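PDB 4MR0: plasmin and fibronectin-binding protein A from Streptococcus pneumoniae, which acts as a fibronectin-dependent surface adhesin and invasin, binding human fibronectin, plasmin, plasminogen and serum albumin. Local coordinates for residues G183-N188 with N236-N241; E230-K235 with L290-K295; V259-S264 with S283-Q288; S334-S339 with L367-D372; S342-T347 with S402-E407. One frame throughout, in Å; residues are numbered along the deposited sequence.

Contact 1 of 5, residues G183-N188 with N236-N241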
# COMPACT_ATOMS: atom_id res chain seq x y z
N GLY A 183 23.84 -3.35 1.53
CA GLY A 183 24.93 -2.99 2.43
C GLY A 183 25.12 -1.49 2.50
O GLY A 183 26.18 -1.01 2.93
N ILE A 184 24.10 -0.74 2.09
CA ILE A 184 24.17 0.72 2.11
C ILE A 184 23.95 1.21 3.54
O ILE A 184 22.82 1.24 4.04
CB ILE A 184 23.09 1.31 1.17
CG1 ILE A 184 23.17 0.62 -0.20
CG2 ILE A 184 23.31 2.80 0.99
CD1 ILE A 184 21.98 0.89 -1.10
N ASN A 185 25.04 1.60 4.19
CA ASN A 185 25.00 2.06 5.57
C ASN A 185 25.69 3.42 5.66
O ASN A 185 26.83 3.53 6.13
CB ASN A 185 25.69 1.02 6.47
CG ASN A 185 25.74 1.43 7.92
OD1 ASN A 185 24.72 1.79 8.52
ND2 ASN A 185 26.93 1.36 8.52
N ILE A 186 24.99 4.45 5.20
CA ILE A 186 25.51 5.81 5.15
C ILE A 186 24.66 6.77 5.97
O ILE A 186 23.43 6.79 5.88
CB ILE A 186 25.57 6.28 3.67
CG1 ILE A 186 26.41 5.29 2.86
CG2 ILE A 186 26.18 7.66 3.58
CD1 ILE A 186 26.38 5.53 1.36
N LYS A 187 25.33 7.58 6.79
CA LYS A 187 24.66 8.56 7.65
C LYS A 187 23.96 9.66 6.85
O LYS A 187 24.49 10.14 5.86
CB LYS A 187 25.71 9.20 8.57
CG LYS A 187 25.15 10.08 9.65
CD LYS A 187 24.51 9.25 10.74
CE LYS A 187 23.94 10.13 11.84
NZ LYS A 187 23.34 9.31 12.92
N ASN A 188 22.76 10.05 7.28
CA ASN A 188 22.01 11.12 6.61
C ASN A 188 21.88 10.80 5.12
O ASN A 188 21.95 11.70 4.28
CB ASN A 188 22.77 12.44 6.78
CG ASN A 188 21.94 13.65 6.38
OD1 ASN A 188 22.48 14.65 5.89
ND2 ASN A 188 20.64 13.59 6.61
N ASN A 236 22.61 -4.85 10.99
CA ASN A 236 23.72 -4.79 10.04
C ASN A 236 23.94 -3.45 9.34
O ASN A 236 24.90 -3.30 8.58
CB ASN A 236 23.55 -5.87 8.97
CG ASN A 236 23.52 -7.27 9.55
OD1 ASN A 236 24.29 -7.59 10.46
ND2 ASN A 236 22.65 -8.12 9.02
N LEU A 237 23.05 -2.49 9.58
CA LEU A 237 23.16 -1.16 8.97
C LEU A 237 22.82 -0.17 10.07
O LEU A 237 21.79 0.52 10.02
CB LEU A 237 22.18 -1.04 7.81
CG LEU A 237 22.31 -2.10 6.71
CD1 LEU A 237 21.11 -2.06 5.77
CD2 LEU A 237 23.61 -1.89 5.94
N PRO A 238 23.69 -0.07 11.09
CA PRO A 238 23.52 0.82 12.25
C PRO A 238 23.37 2.32 12.00
O PRO A 238 22.89 3.03 12.88
CB PRO A 238 24.73 0.48 13.12
CG PRO A 238 25.77 0.13 12.10
CD PRO A 238 25.00 -0.74 11.14
N LEU A 239 23.76 2.79 10.82
CA LEU A 239 23.67 4.23 10.53
C LEU A 239 22.43 4.70 9.75
O LEU A 239 22.21 5.90 9.63
CB LEU A 239 24.92 4.70 9.79
CG LEU A 239 26.26 4.51 10.51
CD1 LEU A 239 27.37 5.09 9.64
CD2 LEU A 239 26.24 5.20 11.87
N ILE A 240 21.62 3.78 9.23
CA ILE A 240 20.45 4.17 8.45
C ILE A 240 19.21 4.51 9.29
O ILE A 240 19.10 4.15 10.46
CB ILE A 240 20.06 3.07 7.45
CG1 ILE A 240 19.55 1.84 8.20
CG2 ILE A 240 21.29 2.69 6.61
CD1 ILE A 240 18.96 0.77 7.30
N ASN A 241 18.27 5.22 8.66
CA ASN A 241 17.01 5.58 9.31
C ASN A 241 15.86 4.77 8.71
O ASN A 241 14.78 4.71 9.27
CB ASN A 241 16.71 7.08 9.15
CG ASN A 241 17.59 7.94 10.03
OD1 ASN A 241 17.81 7.62 11.21
ND2 ASN A 241 18.06 9.06 9.48
O HOH W 1 21.40 8.88 9.43
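G183 begins the contact between two loops of the parallel beta-helix, its carbonyl carbon lying 3.8 Å from L237 CD2. The next carbonyl also meets a methyl: I184 O lies 3.3 Å from I240 CG2, while its polar partner is the hydroxyl of S191. N185 is the main anchor. With CG anti to the backbone N (chi1 178°), its amide reaches into the type I turn running from L237 to I240. There OD1 accepts the backbone N-H of L239, the N185 OD1 to L239 N distance being 2.7 Å. The donor lies in the carbonyl plane on a lone pair, and the N-H...O angle is 153°. L239 crosses the asparagine at about a right angle, and N185 ND2 comes 3.8 Å from L239 CG; N185 CB packs on L237 CD2 at 3.6 Å. I186 turns away toward E162, a manganese ligand. K187 borders L239 chiefly through its backbone, and beyond it a water joins the loops, accepting from N188 N at 2.8 Å and donating to L239 O at 3.1 Å. The turn is thus held at both polar backbone atoms of L239, N by an asparagine oxygen and O by a water. A single direct hydrogen bond therefore ties the loops, and packing of L237, L239 and I240 accompanies it.

Contact 2 of 5, residues E230-K235 with L290-K295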
# COMPACT_ATOMS: atom_id res chain seq x y z
N GLU A 230 18.95 -5.00 21.00
CA GLU A 230 18.25 -3.99 21.80
C GLU A 230 16.98 -3.52 21.09
O GLU A 230 16.13 -2.88 21.70
CB GLU A 230 19.14 -2.77 22.06
CG GLU A 230 20.50 -3.07 22.66
CD GLU A 230 21.55 -3.38 21.61
OE1 GLU A 230 21.38 -4.36 20.85
OE2 GLU A 230 22.55 -2.62 21.54
N GLY A 231 16.87 -3.84 19.80
CA GLY A 231 15.70 -3.44 19.04
C GLY A 231 15.61 -1.93 18.87
O GLY A 231 14.51 -1.37 18.88
N THR A 232 16.75 -1.28 18.72
CA THR A 232 16.80 0.17 18.56
C THR A 232 17.35 0.60 17.20
O THR A 232 17.17 1.75 16.79
CB THR A 232 17.68 0.81 19.65
OG1 THR A 232 19.03 0.36 19.48
CG2 THR A 232 17.19 0.41 21.04
N LYS A 233 18.02 -0.32 16.51
CA LYS A 233 18.61 -0.02 15.21
C LYS A 233 18.67 -1.26 14.33
O LYS A 233 18.50 -2.39 14.80
CB LYS A 233 20.04 0.50 15.38
CG LYS A 233 20.16 1.82 16.12
CD LYS A 233 19.64 2.97 15.27
CE LYS A 233 19.86 4.30 15.96
NZ LYS A 233 19.40 5.42 15.10
N ALA A 234 18.93 -1.05 13.04
CA ALA A 234 19.07 -2.16 12.11
C ALA A 234 20.42 -2.76 12.49
O ALA A 234 21.44 -2.08 12.50
CB ALA A 234 19.10 -1.65 10.68
N LYS A 235 20.40 -4.05 12.82
CA LYS A 235 21.60 -4.77 13.22
C LYS A 235 22.81 -4.64 12.29
O LYS A 235 23.92 -4.35 12.75
CB LYS A 235 21.26 -6.24 13.41
CG LYS A 235 22.45 -7.13 13.74
CD LYS A 235 22.00 -8.56 13.95
CE LYS A 235 23.18 -9.47 14.21
NZ LYS A 235 22.73 -10.87 14.50
N LEU A 290 10.57 -2.73 13.02
CA LEU A 290 10.11 -1.52 13.69
C LEU A 290 10.84 -1.39 15.04
O LEU A 290 10.59 -2.16 15.97
CB LEU A 290 8.60 -1.59 13.91
CG LEU A 290 7.73 -1.86 12.67
CD1 LEU A 290 6.28 -1.99 13.09
CD2 LEU A 290 7.91 -0.74 11.65
N PRO A 291 11.75 -0.41 15.15
CA PRO A 291 12.52 -0.17 16.38
C PRO A 291 11.73 0.39 17.57
O PRO A 291 10.72 1.07 17.40
CB PRO A 291 13.62 0.79 15.91
CG PRO A 291 12.92 1.58 14.85
CD PRO A 291 12.17 0.51 14.08
N LYS A 292 12.22 0.09 18.78
CA LYS A 292 11.61 0.53 20.03
C LYS A 292 11.14 1.99 20.00
O LYS A 292 9.98 2.30 20.29
CB LYS A 292 12.61 0.43 21.19
CG LYS A 292 12.89 -0.95 21.78
CD LYS A 292 13.86 -0.78 22.95
CE LYS A 292 14.17 -2.08 23.68
NZ LYS A 292 12.97 -2.67 24.34
N THR A 293 12.09 2.86 19.68
CA THR A 293 11.90 4.30 19.64
C THR A 293 10.84 4.95 18.75
O THR A 293 10.49 6.12 18.97
CB THR A 293 13.25 4.98 19.31
OG1 THR A 293 13.06 6.39 19.14
CG2 THR A 293 13.84 4.39 18.04
N MET A 294 10.31 4.23 17.77
CA MET A 294 9.33 4.83 16.87
C MET A 294 7.94 5.16 17.42
O MET A 294 7.36 4.40 18.20
CB MET A 294 9.18 3.97 15.61
CG MET A 294 10.39 4.04 14.71
SD MET A 294 10.84 5.74 14.27
CE MET A 294 12.18 6.06 15.44
N LYS A 295 7.43 6.31 16.99
CA LYS A 295 6.11 6.79 17.38
C LYS A 295 5.11 6.32 16.33
O LYS A 295 5.49 5.99 15.21
CB LYS A 295 6.13 8.32 17.45
CG LYS A 295 7.13 8.87 18.46
CD LYS A 295 7.35 10.37 18.30
CE LYS A 295 8.39 10.86 19.31
NZ LYS A 295 8.75 12.29 19.11
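P291 and K292 both point their side chains at the loop 230-235, and they meet it in different ways. The proline approaches two successive carbonyls at once: P291 CB is 3.8 Å from both G231 O and T232 O, so within this contact the ring corner meets backbone oxygens. K292 leaves the chain with CG anti to its carbonyl carbon (chi1 -77°), which lays the first part of its aliphatic stem along the peptide at G231, with K292 CG 3.3 Å from G231 O. Farther out, the stem runs past T232 at a slant. The threonine methyl does the touching, with T232 CG2 4.0 Å from K292 CD. T293 adds a looser approach of its own methyl, T293 CG2, to T232 O at 4.4 Å.

One strong backbone bond joins the loops. K292 N donates to G231 O over 2.7 Å, nearly straight at 177°, and meets the oxygen almost head-on. G231 has a positive phi of 66°, a bend that glycine accommodates easily. In the other loop, the type I turn from P291 to M294 is closed by M294 N bonding to P291 O at 3.2 Å.

Y265 of strand 260-265 is touched by K233, A234 and P291, so it contacts both loops. Past the turn, K295 takes the N-cap position of the short helix 296-299, while strand 278-289 leads into L290 from the body of the beta-helix.

Contact 3 of 5, residues V259-S264 with S283-Q288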
# COMPACT_ATOMS: atom_id res chain seq x y z
N VAL A 259 9.70 -11.32 -7.25
CA VAL A 259 10.80 -10.92 -6.39
C VAL A 259 10.39 -11.09 -4.93
O VAL A 259 9.26 -10.79 -4.56
CB VAL A 259 11.20 -9.44 -6.59
CG1 VAL A 259 12.36 -9.10 -5.67
CG2 VAL A 259 11.56 -9.18 -8.05
N THR A 260 11.31 -11.57 -4.10
CA THR A 260 11.03 -11.73 -2.68
C THR A 260 11.75 -10.59 -1.97
O THR A 260 12.97 -10.52 -1.99
CB THR A 260 11.57 -13.09 -2.16
OG1 THR A 260 10.88 -14.16 -2.82
CG2 THR A 260 11.35 -13.22 -0.66
N PHE A 261 10.98 -9.69 -1.35
CA PHE A 261 11.55 -8.55 -0.63
C PHE A 261 11.57 -8.86 0.86
O PHE A 261 10.53 -9.14 1.45
CB PHE A 261 10.70 -7.30 -0.85
CG PHE A 261 10.59 -6.90 -2.29
CD1 PHE A 261 9.66 -7.52 -3.13
CD2 PHE A 261 11.37 -5.87 -2.79
CE1 PHE A 261 9.52 -7.12 -4.45
CE2 PHE A 261 11.25 -5.46 -4.11
CZ PHE A 261 10.31 -6.08 -4.94
N LYS A 262 12.74 -8.78 1.47
CA LYS A 262 12.86 -9.09 2.89
C LYS A 262 13.38 -8.01 3.82
O LYS A 262 14.31 -7.27 3.49
CB LYS A 262 13.77 -10.31 3.09
CG LYS A 262 13.34 -11.59 2.41
CD LYS A 262 14.32 -12.70 2.77
CE LYS A 262 13.95 -14.02 2.12
NZ LYS A 262 14.89 -15.11 2.54
N ASP A 263 12.78 -7.97 5.00
CA ASP A 263 13.19 -7.10 6.09
C ASP A 263 13.52 -5.64 5.85
O ASP A 263 14.68 -5.22 5.95
CB ASP A 263 14.37 -7.78 6.81
CG ASP A 263 14.09 -9.23 7.12
OD1 ASP A 263 13.04 -9.49 7.76
OD2 ASP A 263 14.89 -10.10 6.74
N SER A 264 12.50 -4.86 5.55
CA SER A 264 12.66 -3.44 5.35
C SER A 264 12.86 -2.83 6.73
O SER A 264 12.19 -3.22 7.68
CB SER A 264 11.39 -2.88 4.71
OG SER A 264 11.39 -1.46 4.74
N SER A 283 5.02 -11.15 -6.49
CA SER A 283 6.12 -10.95 -5.56
C SER A 283 5.69 -11.18 -4.12
O SER A 283 4.50 -11.30 -3.83
CB SER A 283 6.68 -9.53 -5.71
OG SER A 283 7.23 -9.35 -7.00
N ARG A 284 6.67 -11.21 -3.23
CA ARG A 284 6.45 -11.43 -1.82
C ARG A 284 7.16 -10.36 -1.00
O ARG A 284 8.35 -10.11 -1.19
CB ARG A 284 6.97 -12.82 -1.42
CG ARG A 284 6.25 -13.97 -2.11
CD ARG A 284 7.21 -15.13 -2.38
NE ARG A 284 8.21 -14.79 -3.39
CZ ARG A 284 7.94 -14.64 -4.69
NH1 ARG A 284 6.70 -14.80 -5.15
NH2 ARG A 284 8.92 -14.33 -5.53
N PHE A 285 6.42 -9.74 -0.09
CA PHE A 285 6.97 -8.69 0.76
C PHE A 285 6.95 -9.24 2.18
O PHE A 285 5.92 -9.23 2.85
CB PHE A 285 6.13 -7.42 0.62
CG PHE A 285 6.17 -6.84 -0.76
CD1 PHE A 285 5.44 -7.41 -1.80
CD2 PHE A 285 7.02 -5.78 -1.05
CE1 PHE A 285 5.55 -6.93 -3.10
CE2 PHE A 285 7.14 -5.29 -2.35
CZ PHE A 285 6.40 -5.87 -3.38
N LEU A 286 8.11 -9.72 2.60
CA LEU A 286 8.25 -10.35 3.90
C LEU A 286 9.01 -9.59 4.98
O LEU A 286 10.24 -9.46 4.93
CB LEU A 286 8.91 -11.72 3.71
CG LEU A 286 8.35 -12.59 2.58
CD1 LEU A 286 9.15 -13.88 2.49
CD2 LEU A 286 6.87 -12.88 2.83
N GLY A 287 8.27 -9.10 5.97
CA GLY A 287 8.87 -8.42 7.10
C GLY A 287 9.28 -6.97 7.02
O GLY A 287 9.88 -6.50 6.05
N GLN A 288 8.95 -6.26 8.09
CA GLN A 288 9.29 -4.85 8.24
C GLN A 288 9.72 -4.68 9.69
O GLN A 288 8.94 -4.95 10.61
CB GLN A 288 8.08 -3.97 7.93
CG GLN A 288 8.36 -2.49 8.11
CD GLN A 288 7.25 -1.63 7.56
OE1 GLN A 288 6.08 -1.79 7.94
NE2 GLN A 288 7.60 -0.71 6.67
O HOH W 2 9.36 -6.58 3.39
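F261 and F285 share almost the same first torsion (chi1 -59° and -64°), each CG anti to its carbonyl carbon, which keeps the two rings side by side and near-parallel; both residues sit on the inward face of adjacent parallel strands of the beta-helix. They form one step of an aromatic ladder, displaced so that the rings barely overlap, with planes 7° apart and centroids 4.5 Å apart. F285 CE2 lies over the rim of one face of F261, 3.5 Å from F261 CD1; V259 CG1 occupies the opposite face, and F285 in turn stacks with F336. Strand 260-264 is zipped to strand 284-288 in register by R284 N to V259 O, F261 N to R284 O, L286 N to F261 O and D263 N to L286 O. At D263, where phi turns positive, the next amide also reaches across, and S264 N bonds to G287 O at 3.1 Å.

The other face of the strands carries T260, K262, R284 and L286. R284 is bent along its chain so that NE donates to T260 OG1 over 2.8 Å, within the guanidinium plane, and NH2 adds a weak bond to the same oxygen. The group is further fixed by N258 and the carbonyl of N282. D263 OD1, meanwhile, is bonded to the hydroxyls of S339 and S342. A water on the side of the F261 and F285 rings donates to G287 O at 2.7 Å and only weakly to F261 O, 3.4 Å away.

Contact 4 of 5, residues S334-S339 with L367-D372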
# COMPACT_ATOMS: atom_id res chain seq x y z
N SER A 334 0.41 -10.74 -5.47
CA SER A 334 1.53 -10.72 -4.56
C SER A 334 1.14 -10.99 -3.12
O SER A 334 -0.01 -10.83 -2.73
CB SER A 334 2.26 -9.38 -4.67
OG SER A 334 2.77 -9.21 -5.98
N TYR A 335 2.12 -11.42 -2.34
CA TYR A 335 1.90 -11.76 -0.94
C TYR A 335 2.60 -10.78 -0.00
O TYR A 335 3.74 -10.37 -0.24
CB TYR A 335 2.37 -13.20 -0.69
CG TYR A 335 2.36 -13.62 0.76
CD1 TYR A 335 3.38 -13.23 1.62
CD2 TYR A 335 1.32 -14.40 1.26
CE1 TYR A 335 3.37 -13.61 2.96
CE2 TYR A 335 1.29 -14.78 2.60
CZ TYR A 335 2.32 -14.38 3.44
OH TYR A 335 2.30 -14.74 4.77
N PHE A 336 1.90 -10.41 1.07
CA PHE A 336 2.44 -9.48 2.05
C PHE A 336 2.31 -10.07 3.45
O PHE A 336 1.21 -10.43 3.88
CB PHE A 336 1.70 -8.14 1.97
CG PHE A 336 1.74 -7.51 0.61
CD1 PHE A 336 0.99 -8.02 -0.44
CD2 PHE A 336 2.56 -6.40 0.38
CE1 PHE A 336 1.04 -7.45 -1.71
CE2 PHE A 336 2.62 -5.81 -0.89
CZ PHE A 336 1.86 -6.34 -1.93
N GLY A 337 3.44 -10.18 4.15
CA GLY A 337 3.42 -10.74 5.49
C GLY A 337 4.69 -10.44 6.27
O GLY A 337 5.29 -9.37 6.14
N LYS A 338 5.10 -11.39 7.10
CA LYS A 338 6.31 -11.22 7.90
C LYS A 338 7.40 -12.17 7.43
O LYS A 338 7.16 -13.00 6.55
CB LYS A 338 6.00 -11.48 9.37
CG LYS A 338 5.72 -12.95 9.71
CD LYS A 338 5.53 -13.13 11.20
CE LYS A 338 5.50 -14.61 11.59
NZ LYS A 338 4.33 -15.33 11.03
N SER A 339 8.59 -12.03 8.00
CA SER A 339 9.71 -12.90 7.67
C SER A 339 10.13 -13.56 8.97
O SER A 339 9.52 -13.32 10.02
CB SER A 339 10.89 -12.10 7.13
OG SER A 339 11.51 -11.37 8.18
N LEU A 367 -4.93 -5.95 -7.34
CA LEU A 367 -5.61 -7.19 -7.67
C LEU A 367 -5.06 -8.52 -7.17
O LEU A 367 -3.87 -8.79 -7.22
CB LEU A 367 -5.72 -7.28 -9.18
CG LEU A 367 -6.05 -5.99 -9.93
CD1 LEU A 367 -5.84 -6.21 -11.43
CD2 LEU A 367 -7.49 -5.57 -9.65
N ASN A 368 -5.98 -9.36 -6.71
CA ASN A 368 -5.64 -10.70 -6.29
C ASN A 368 -4.38 -10.84 -5.42
O ASN A 368 -3.56 -11.73 -5.67
CB ASN A 368 -5.50 -11.56 -7.54
CG ASN A 368 -6.72 -11.48 -8.44
OD1 ASN A 368 -6.62 -11.59 -9.67
ND2 ASN A 368 -7.89 -11.29 -7.83
N ASN A 369 -4.22 -9.97 -4.43
CA ASN A 369 -3.07 -10.05 -3.53
C ASN A 369 -3.51 -10.68 -2.21
O ASN A 369 -4.70 -10.74 -1.91
CB ASN A 369 -2.51 -8.66 -3.20
CG ASN A 369 -2.08 -7.90 -4.44
OD1 ASN A 369 -2.77 -6.98 -4.90
ND2 ASN A 369 -0.94 -8.29 -4.99
N HIS A 370 -2.54 -11.16 -1.43
CA HIS A 370 -2.83 -11.74 -0.12
C HIS A 370 -2.15 -10.87 0.94
O HIS A 370 -0.92 -10.84 1.04
CB HIS A 370 -2.29 -13.18 -0.03
CG HIS A 370 -2.61 -13.86 1.26
ND1 HIS A 370 -2.24 -15.16 1.53
CD2 HIS A 370 -3.26 -13.42 2.37
CE1 HIS A 370 -2.65 -15.50 2.74
NE2 HIS A 370 -3.27 -14.46 3.27
N PHE A 371 -2.94 -10.15 1.71
CA PHE A 371 -2.42 -9.28 2.76
C PHE A 371 -2.55 -10.08 4.05
O PHE A 371 -3.60 -10.08 4.70
CB PHE A 371 -3.24 -8.00 2.83
CG PHE A 371 -3.23 -7.22 1.55
CD1 PHE A 371 -2.06 -6.59 1.11
CD2 PHE A 371 -4.38 -7.11 0.77
CE1 PHE A 371 -2.04 -5.86 -0.09
CE2 PHE A 371 -4.37 -6.38 -0.43
CZ PHE A 371 -3.20 -5.76 -0.86
N ASP A 372 -1.46 -10.76 4.41
CA ASP A 372 -1.42 -11.66 5.56
C ASP A 372 -1.09 -11.08 6.92
O ASP A 372 0.07 -11.06 7.34
CB ASP A 372 -0.46 -12.80 5.24
CG ASP A 372 -0.73 -14.05 6.06
OD1 ASP A 372 -1.59 -14.01 6.95
OD2 ASP A 372 -0.08 -15.08 5.79
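Two consecutive coils of the parallel beta-helix meet here, strand 335-337 from the second PbH1 repeat beside strand 370-372 from the third. The backbones run in register, with H370 N bonded to S334 O, F336 N to H370 O and D372 N to F336 O; the last, from D372 N to F336 O, measures 2.7 Å. Inside, F336 and F371 prolong the phenylalanine ladder, but obliquely: their planes differ by 35° and the ring centroids lie 5.1 Å apart. F336 CD1 touches F371 CD1 at 3.7 Å. F336 is also stacked on F285 of the preceding coil, and F371 meets F394 of the next.

On the outer face, Y335 has CG anti to the backbone N (chi1 173°), which runs its ring alongside H370. The two form a T-shaped pair, the edge of the tyrosine toward the face of the imidazole, with planes 85° apart and centroids 5.2 Å apart. H370 NE2 is bonded to D395 OD2, which probably fixes the rotation of the imidazole beside the tyrosine. The far end of Y335 crosses D372, the phenol ring almost perpendicular to the carboxylate. D372 OD1 has a long, weak ion pair with K397 NZ; its other oxygen takes the phenol: Y335 OH donates to D372 OD2 on its anti side, somewhat out of the carboxylate plane, at 2.6 Å.

Contact 5 of 5, residues S342-T347 with S402-E407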
# COMPACT_ATOMS: atom_id res chain seq x y z
N SER A 342 11.76 -10.28 10.95
CA SER A 342 10.99 -9.10 11.33
C SER A 342 9.49 -9.34 11.19
O SER A 342 9.05 -10.18 10.41
CB SER A 342 11.42 -7.89 10.50
OG SER A 342 11.27 -8.13 9.11
N GLY A 343 8.70 -8.58 11.95
CA GLY A 343 7.26 -8.74 11.95
C GLY A 343 6.48 -8.35 10.70
O GLY A 343 7.04 -8.00 9.66
N GLU A 344 5.16 -8.41 10.83
CA GLU A 344 4.26 -8.09 9.73
C GLU A 344 4.37 -6.63 9.29
O GLU A 344 4.66 -5.75 10.09
CB GLU A 344 2.81 -8.40 10.14
CG GLU A 344 2.56 -9.84 10.58
CD GLU A 344 2.89 -10.09 12.06
OE1 GLU A 344 3.37 -9.17 12.75
OE2 GLU A 344 2.65 -11.23 12.53
N LEU A 345 4.14 -6.40 8.00
CA LEU A 345 4.19 -5.05 7.44
C LEU A 345 3.10 -4.23 8.13
O LEU A 345 2.11 -4.79 8.60
CB LEU A 345 3.92 -5.09 5.94
CG LEU A 345 4.60 -6.19 5.12
CD1 LEU A 345 4.18 -6.05 3.66
CD2 LEU A 345 6.12 -6.10 5.25
N VAL A 346 3.29 -2.92 8.21
CA VAL A 346 2.31 -2.05 8.84
C VAL A 346 1.17 -1.78 7.85
O VAL A 346 -0.00 -2.03 8.14
CB VAL A 346 2.95 -0.71 9.27
CG1 VAL A 346 1.90 0.22 9.87
CG2 VAL A 346 4.05 -0.98 10.30
N THR A 347 1.53 -1.29 6.67
CA THR A 347 0.58 -0.99 5.61
C THR A 347 1.20 -1.53 4.33
O THR A 347 2.31 -1.14 3.97
CB THR A 347 0.36 0.53 5.46
OG1 THR A 347 -0.30 1.02 6.63
CG2 THR A 347 -0.50 0.84 4.24
N SER A 402 0.38 -12.52 16.59
CA SER A 402 1.00 -11.50 15.76
C SER A 402 2.27 -10.94 16.38
O SER A 402 2.33 -10.71 17.59
CB SER A 402 0.01 -10.35 15.53
OG SER A 402 -1.24 -10.85 15.11
N VAL A 403 3.28 -10.72 15.55
CA VAL A 403 4.53 -10.14 16.02
C VAL A 403 4.26 -8.67 16.26
O VAL A 403 4.64 -8.10 17.28
CB VAL A 403 5.66 -10.29 14.98
CG1 VAL A 403 6.93 -9.63 15.48
CG2 VAL A 403 5.90 -11.76 14.67
N HIS A 404 3.57 -8.05 15.30
CA HIS A 404 3.21 -6.65 15.38
C HIS A 404 1.72 -6.54 15.65
O HIS A 404 0.92 -7.26 15.05
CB HIS A 404 3.56 -5.93 14.07
CG HIS A 404 5.03 -5.75 13.85
ND1 HIS A 404 5.58 -5.60 12.60
CD2 HIS A 404 6.06 -5.65 14.73
CE1 HIS A 404 6.88 -5.43 12.71
NE2 HIS A 404 7.20 -5.45 13.99
N TYR A 405 1.34 -5.65 16.56
CA TYR A 405 -0.06 -5.43 16.88
C TYR A 405 -0.26 -3.98 17.27
O TYR A 405 0.52 -3.42 18.03
CB TYR A 405 -0.51 -6.34 18.03
CG TYR A 405 -2.01 -6.26 18.29
CD1 TYR A 405 -2.92 -6.85 17.42
CD2 TYR A 405 -2.50 -5.54 19.38
CE1 TYR A 405 -4.30 -6.73 17.62
CE2 TYR A 405 -3.88 -5.42 19.60
CZ TYR A 405 -4.77 -6.01 18.71
OH TYR A 405 -6.12 -5.86 18.90
N ARG A 406 -1.32 -3.38 16.73
CA ARG A 406 -1.63 -1.98 17.01
C ARG A 406 -2.81 -1.87 17.96
O ARG A 406 -3.95 -2.19 17.60
CB ARG A 406 -1.93 -1.27 15.68
CG ARG A 406 -2.13 0.22 15.79
CD ARG A 406 -1.97 0.86 14.42
NE ARG A 406 -2.02 2.32 14.47
CZ ARG A 406 -3.13 3.03 14.62
NH1 ARG A 406 -4.31 2.42 14.72
NH2 ARG A 406 -3.06 4.35 14.64
N GLU A 407 -2.54 -1.40 19.18
CA GLU A 407 -3.58 -1.24 20.20
C GLU A 407 -4.68 -0.30 19.75
O GLU A 407 -5.84 -0.45 20.15
CB GLU A 407 -2.97 -0.69 21.50
CG GLU A 407 -2.07 -1.67 22.24
CD GLU A 407 -2.77 -2.99 22.51
OE1 GLU A 407 -3.97 -2.97 22.87
OE2 GLU A 407 -2.12 -4.05 22.37
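E344 and H404 tie together two loops that project from the coils of the parallel beta-helix, one in the second PbH1 repeat and the other between strands 387-396 and 410-415. The glutamate chain bends at chi2 (84°), turning its carboxylate onto the backbone of the loop 402-407, where it receives two successive amides. V403 N donates to E344 OE2 at 3.1 Å, nearly straight at 170° and on the syn lone pair. H404 N donates to E344 OE1 at 2.8 Å, also from the syn side though a little out of plane. V403 N also makes a weak bond to E344 OE1, and E344 OE2 has a further weak partner in N373 ND2. These N-H groups around a buried carboxylate would be expected to favour its charged form.

The same two residues bond again through opposite parts. H404 ND1 donates to the backbone E344 O over 2.7 Å, on a lone pair in the carbonyl plane, with the oxygen almost in the imidazole plane, which probably helps to set the ring's rotation. A manganese ion lies about 4 Å from the H404 side chain. S402 OG is bonded to V398 O and N373 ND2. Over one face of the imidazole comes a glycine, G343 CA standing 3.7 Å from the H404 ring centroid in a CH-pi contact, with V403 CG1 also 3.7 Å from G343 CA.

Overall arrangement
Contacts 3 and 4 lie on neighbouring strands of the beta-helix wall, their centres about 10 Å apart, with strands 278-289 and 329-337 side by side. Contacts 1, 2 and 5 join loops that follow the strands, on one side of the beta-helix. Contacts 1 and 2, centres about 13 Å apart, touch and have alternating segments; contacts 4 and 5 alternate likewise. Contact 3 falls within the chain span bounded by contact 2. L290 of contact 2 packs on H404 of contact 5, and D263 of contact 3 bonds to S339 and S342 of contacts 4 and 5. The loop layer is thus linked step by step to the solenoid that forms this surface portion of the adhesin.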